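Local coordinates for protein peroxiredoxin (Clostridioides difficile, PDB 6TSB) that hydrolyses chitin through its C-terminal chitinase domain, the part described here, and probably reduces peroxides through a separate peroxiredoxin domain, at residues G68-N79 with Q121-L131. Numbering follows the deposited sequence.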
loop_
_atom_site.group_PDB
_atom_site.type_symbol
_atom_site.label_atom_id
_atom_site.label_comp_id
_atom_site.label_asym_id
_atom_site.label_seq_id
_atom_site.Cartn_x
_atom_site.Cartn_y
_atom_site.Cartn_z
ATOM N N GLY A 68 14.215 10.310 47.970
ATOM C CA GLY A 68 13.494 11.376 47.258
ATOM C C GLY A 68 14.474 12.223 46.476
ATOM O O GLY A 68 14.062 13.330 46.064
ATOM N N ASN A 69 15.712 11.730 46.301
ATOM C CA ASN A 69 16.800 12.441 45.576
ATOM C C ASN A 69 16.782 12.034 44.092
ATOM O O ASN A 69 16.732 10.822 43.790
ATOM C CB ASN A 69 18.144 12.193 46.260
ATOM C CG ASN A 69 18.210 12.826 47.634
ATOM O OD1 ASN A 69 17.746 13.948 47.839
ATOM N ND2 ASN A 69 18.805 12.127 48.578
ATOM N N LEU A 70 16.798 13.027 43.205
ATOM C CA LEU A 70 16.945 12.871 41.728
ATOM C C LEU A 70 18.326 12.305 41.384
ATOM O O LEU A 70 19.323 12.850 41.883
ATOM C CB LEU A 70 16.825 14.239 41.051
ATOM C CG LEU A 70 15.444 14.887 40.991
ATOM C CD1 LEU A 70 15.522 16.172 40.196
ATOM C CD2 LEU A 70 14.402 13.961 40.383
ATOM N N PHE A 71 18.386 11.312 40.503
ATOM C CA PHE A 71 19.645 10.867 39.858
ATOM C C PHE A 71 19.387 10.487 38.391
ATOM O O PHE A 71 18.265 10.130 38.050
ATOM C CB PHE A 71 20.237 9.705 40.659
ATOM C CG PHE A 71 19.468 8.414 40.556
ATOM C CD1 PHE A 71 18.269 8.246 41.229
ATOM C CD2 PHE A 71 19.948 7.367 39.785
ATOM C CE1 PHE A 71 17.564 7.055 41.125
ATOM C CE2 PHE A 71 19.248 6.174 39.682
ATOM C CZ PHE A 71 18.055 6.018 40.354
ATOM N N ILE A 72 20.449 10.499 37.583
ATOM C CA ILE A 72 20.514 10.030 36.170
ATOM C C ILE A 72 21.170 8.650 36.159
ATOM O O ILE A 72 22.360 8.539 36.382
ATOM C CB ILE A 72 21.372 10.981 35.307
ATOM C CG1 ILE A 72 21.300 12.464 35.703
ATOM C CG2 ILE A 72 21.071 10.751 33.838
ATOM C CD1 ILE A 72 20.165 13.269 35.105
ATOM N N PRO A 73 20.475 7.536 35.875
ATOM C CA PRO A 73 21.156 6.250 35.735
ATOM C C PRO A 73 22.327 6.209 34.727
ATOM O O PRO A 73 23.251 5.472 34.979
ATOM C CB PRO A 73 20.056 5.276 35.277
ATOM C CG PRO A 73 18.732 5.959 35.579
ATOM C CD PRO A 73 19.014 7.434 35.747
ATOM N N TYR A 74 22.251 6.932 33.601
ATOM C CA TYR A 74 23.240 6.876 32.487
ATOM C C TYR A 74 23.650 8.279 32.042
ATOM O O TYR A 74 23.368 8.681 30.919
ATOM C CB TYR A 74 22.657 6.147 31.275
ATOM C CG TYR A 74 22.254 4.717 31.504
ATOM C CD1 TYR A 74 23.157 3.691 31.313
ATOM C CD2 TYR A 74 20.945 4.383 31.820
ATOM C CE1 TYR A 74 22.790 2.363 31.471
ATOM C CE2 TYR A 74 20.569 3.062 32.014
ATOM C CZ TYR A 74 21.500 2.047 31.849
ATOM O OH TYR A 74 21.157 0.741 32.015
ATOM N N PRO A 75 24.364 9.063 32.882
ATOM C CA PRO A 75 24.696 10.453 32.543
ATOM C C PRO A 75 25.464 10.673 31.226
ATOM O O PRO A 75 25.346 11.746 30.658
ATOM C CB PRO A 75 25.558 10.947 33.722
ATOM C CG PRO A 75 25.930 9.701 34.517
ATOM C CD PRO A 75 24.884 8.653 34.198
ATOM N N ARG A 76 26.230 9.687 30.757
ATOM C CA ARG A 76 27.110 9.891 29.579
ATOM C C ARG A 76 26.251 10.161 28.339
ATOM O O ARG A 76 26.673 10.964 27.497
ATOM C CB ARG A 76 28.037 8.685 29.408
ATOM C CG ARG A 76 27.353 7.405 28.955
ATOM C CD ARG A 76 28.405 6.323 28.825
ATOM N NE ARG A 76 27.930 5.088 28.218
ATOM C CZ ARG A 76 27.267 4.136 28.870
ATOM N NH1 ARG A 76 26.989 4.284 30.153
ATOM N NH2 ARG A 76 26.874 3.049 28.229
ATOM N N PHE A 77 25.094 9.501 28.242
ATOM C CA PHE A 77 24.082 9.679 27.164
ATOM C C PHE A 77 23.538 11.110 27.168
ATOM O O PHE A 77 23.339 11.696 26.088
ATOM C CB PHE A 77 22.952 8.666 27.322
ATOM C CG PHE A 77 23.360 7.240 27.052
ATOM C CD1 PHE A 77 24.489 6.940 26.297
ATOM C CD2 PHE A 77 22.593 6.187 27.538
ATOM C CE1 PHE A 77 24.846 5.621 26.053
ATOM C CE2 PHE A 77 22.971 4.871 27.316
ATOM C CZ PHE A 77 24.094 4.593 26.576
ATOM N N LEU A 78 23.345 11.675 28.348
ATOM C CA LEU A 78 22.756 13.021 28.480
ATOM C C LEU A 78 23.833 14.034 28.075
ATOM O O LEU A 78 23.498 15.021 27.397
ATOM C CB LEU A 78 22.273 13.244 29.919
ATOM C CG LEU A 78 21.853 14.685 30.233
ATOM C CD1 LEU A 78 20.730 15.140 29.314
ATOM C CD2 LEU A 78 21.417 14.842 31.681
ATOM N N ASN A 79 25.074 13.834 28.512
ATOM C CA ASN A 79 26.182 14.744 28.128
ATOM C C ASN A 79 26.367 14.656 26.614
ATOM O O ASN A 79 26.528 15.716 25.983
ATOM C CB ASN A 79 27.470 14.431 28.884
ATOM C CG ASN A 79 27.367 14.780 30.352
ATOM O OD1 ASN A 79 27.804 14.005 31.199
ATOM N ND2 ASN A 79 26.784 15.931 30.650
ATOM N N GLN A 121 15.627 20.282 43.631
ATOM C CA GLN A 121 16.517 19.309 42.967
ATOM C C GLN A 121 16.339 19.402 41.449
ATOM O O GLN A 121 17.307 19.151 40.718
ATOM C CB GLN A 121 16.177 17.910 43.458
ATOM C CG GLN A 121 16.441 17.747 44.939
ATOM C CD GLN A 121 16.788 16.320 45.265
ATOM O OE1 GLN A 121 17.590 15.680 44.591
ATOM N NE2 GLN A 121 16.184 15.820 46.320
ATOM N N VAL A 122 15.125 19.706 40.991
ATOM C CA VAL A 122 14.859 19.915 39.539
ATOM C C VAL A 122 15.711 21.099 39.089
ATOM O O VAL A 122 16.403 20.993 38.066
ATOM C CB VAL A 122 13.359 20.117 39.262
ATOM C CG1 VAL A 122 13.102 20.634 37.858
ATOM C CG2 VAL A 122 12.600 18.815 39.513
ATOM N N ASN A 123 15.680 22.188 39.844
ATOM C CA ASN A 123 16.363 23.438 39.444
ATOM C C ASN A 123 17.869 23.186 39.502
ATOM O O ASN A 123 18.602 23.769 38.695
ATOM C CB ASN A 123 15.943 24.600 40.325
ATOM C CG ASN A 123 16.521 25.913 39.856
ATOM O OD1 ASN A 123 17.259 26.562 40.590
ATOM N ND2 ASN A 123 16.233 26.282 38.625
ATOM N N GLN A 124 18.297 22.328 40.425
ATOM C CA GLN A 124 19.717 21.970 40.576
ATOM C C GLN A 124 20.159 21.178 39.348
ATOM O O GLN A 124 21.200 21.486 38.800
ATOM C CB GLN A 124 19.964 21.165 41.842
ATOM C CG GLN A 124 21.418 21.239 42.266
ATOM C CD GLN A 124 21.884 19.939 42.871
ATOM O OE1 GLN A 124 21.653 19.670 44.052
ATOM N NE2 GLN A 124 22.550 19.130 42.053
ATOM N N MET A 125 19.402 20.176 38.941
ATOM C CA MET A 125 19.751 19.376 37.745
ATOM C C MET A 125 19.733 20.263 36.490
ATOM O O MET A 125 20.601 20.062 35.614
ATOM C CB MET A 125 18.786 18.208 37.602
ATOM C CG MET A 125 19.004 17.407 36.356
ATOM S SD MET A 125 17.779 16.117 36.285
ATOM C CE MET A 125 18.368 15.102 37.637
ATOM N N ILE A 126 18.821 21.236 36.401
ATOM C CA ILE A 126 18.744 22.169 35.238
ATOM C C ILE A 126 20.006 23.036 35.213
ATOM O O ILE A 126 20.566 23.195 34.122
ATOM C CB ILE A 126 17.460 23.026 35.232
ATOM C CG1 ILE A 126 16.227 22.181 34.889
ATOM C CG2 ILE A 126 17.595 24.212 34.285
ATOM C CD1 ILE A 126 14.902 22.883 35.150
ATOM N N ASN A 127 20.432 23.598 36.345
ATOM C CA ASN A 127 21.634 24.481 36.387
ATOM C C ASN A 127 22.895 23.649 36.128
ATOM O O ASN A 127 23.764 24.110 35.355
ATOM C CB ASN A 127 21.695 25.276 37.693
ATOM C CG ASN A 127 20.613 26.337 37.746
ATOM O OD1 ASN A 127 20.140 26.807 36.713
ATOM N ND2 ASN A 127 20.209 26.724 38.942
ATOM N N GLU A 128 22.953 22.443 36.699
ATOM C CA GLU A 128 24.143 21.554 36.692
ATOM C C GLU A 128 24.472 21.124 35.256
ATOM O O GLU A 128 25.663 21.122 34.917
ATOM C CB GLU A 128 23.886 20.347 37.599
ATOM C CG GLU A 128 24.953 19.267 37.532
ATOM C CD GLU A 128 24.821 18.184 38.597
ATOM O OE1 GLU A 128 24.364 18.506 39.736
ATOM O OE2 GLU A 128 25.190 17.014 38.297
ATOM N N TYR A 129 23.458 20.772 34.451
ATOM C CA TYR A 129 23.609 20.279 33.061
ATOM C C TYR A 129 23.324 21.357 32.008
ATOM O O TYR A 129 23.357 21.031 30.820
ATOM C CB TYR A 129 22.703 19.075 32.856
ATOM C CG TYR A 129 23.219 17.811 33.475
ATOM C CD1 TYR A 129 24.090 16.987 32.788
ATOM C CD2 TYR A 129 22.816 17.412 34.732
ATOM C CE1 TYR A 129 24.567 15.812 33.343
ATOM C CE2 TYR A 129 23.268 16.226 35.292
ATOM C CZ TYR A 129 24.155 15.422 34.600
ATOM O OH TYR A 129 24.587 14.242 35.140
ATOM N N ALA A 130 23.087 22.600 32.418
ATOM C CA ALA A 130 22.589 23.690 31.544
ATOM C C ALA A 130 21.426 23.170 30.680
ATOM O O ALA A 130 21.446 23.407 29.452
ATOM C CB ALA A 130 23.715 24.224 30.685
ATOM N N LEU A 131 20.437 22.508 31.290
ATOM C CA LEU A 131 19.241 22.027 30.557
ATOM C C LEU A 131 18.370 23.218 30.168
ATOM O O LEU A 131 18.449 24.274 30.829
ATOM C CB LEU A 131 18.432 21.066 31.418
ATOM C CG LEU A 131 19.156 19.823 31.925
ATOM C CD1 LEU A 131 18.150 18.980 32.699
ATOM C CD2 LEU A 131 19.748 19.028 30.780
#
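Leu70 and Gln121 lie alongside each other, head to tail, where 68-79 meets the helix end at 121-131. The leucine presses CD1 onto the helix backbone, 3.6 Å from Val122 N, and touches Gln121 CB and Val122 CG2 as well. In return the extended glutamine reaches back along 68-70 and grips it with both ends of its amide. Gln121 OE1 accepts a hydrogen bond from Leu70 N (3.1 Å), the donor standing well above the carbonyl plane. Gln121 NE2 gives a bent bond to Asn69 OD1 (2.9 Å, 136° at the hydrogen), meeting a lone pair in the carbonyl plane; together the two bonds fix the rotation of the amide.

One turn further along, Met125 fills the hollow between Leu70 and Ile72. Its chain runs straight out from the helix, CG anti to the backbone N (chi1 176°), then bends at the sulfur and sets CE 3.6 Å from Ile72 CD1 and also against Leu70 CB.

Tyr129 is the next bump along the helix, its ring reaching across to Ile72, Pro75, Leu78 and Asn79. Leu78 CD2 sits over one ring face in a CH-pi contact, 3.7 Å from the centroid of the Tyr129 ring and 16° off its normal. Asn79 ND2 lies at the ring edge, 3.5 Å from Tyr129 CE1, while the hydroxyl end rests against Pro75 CB and Ile72 CG1.

Beneath this layer, Leu70 and Val122 both touch Ile97, and Leu78 and Leu131 both touch Val95, so strand 92-98 floors the groove. Helix 112-128 closes at Ala130 in a Schellman motif, turning the chain toward strand 133-137. Neighbouring helices 75-83 and 112-128 packed over parallel strands in this way are characteristic of the TIM-barrel fold of family 18 glycosyl hydrolases.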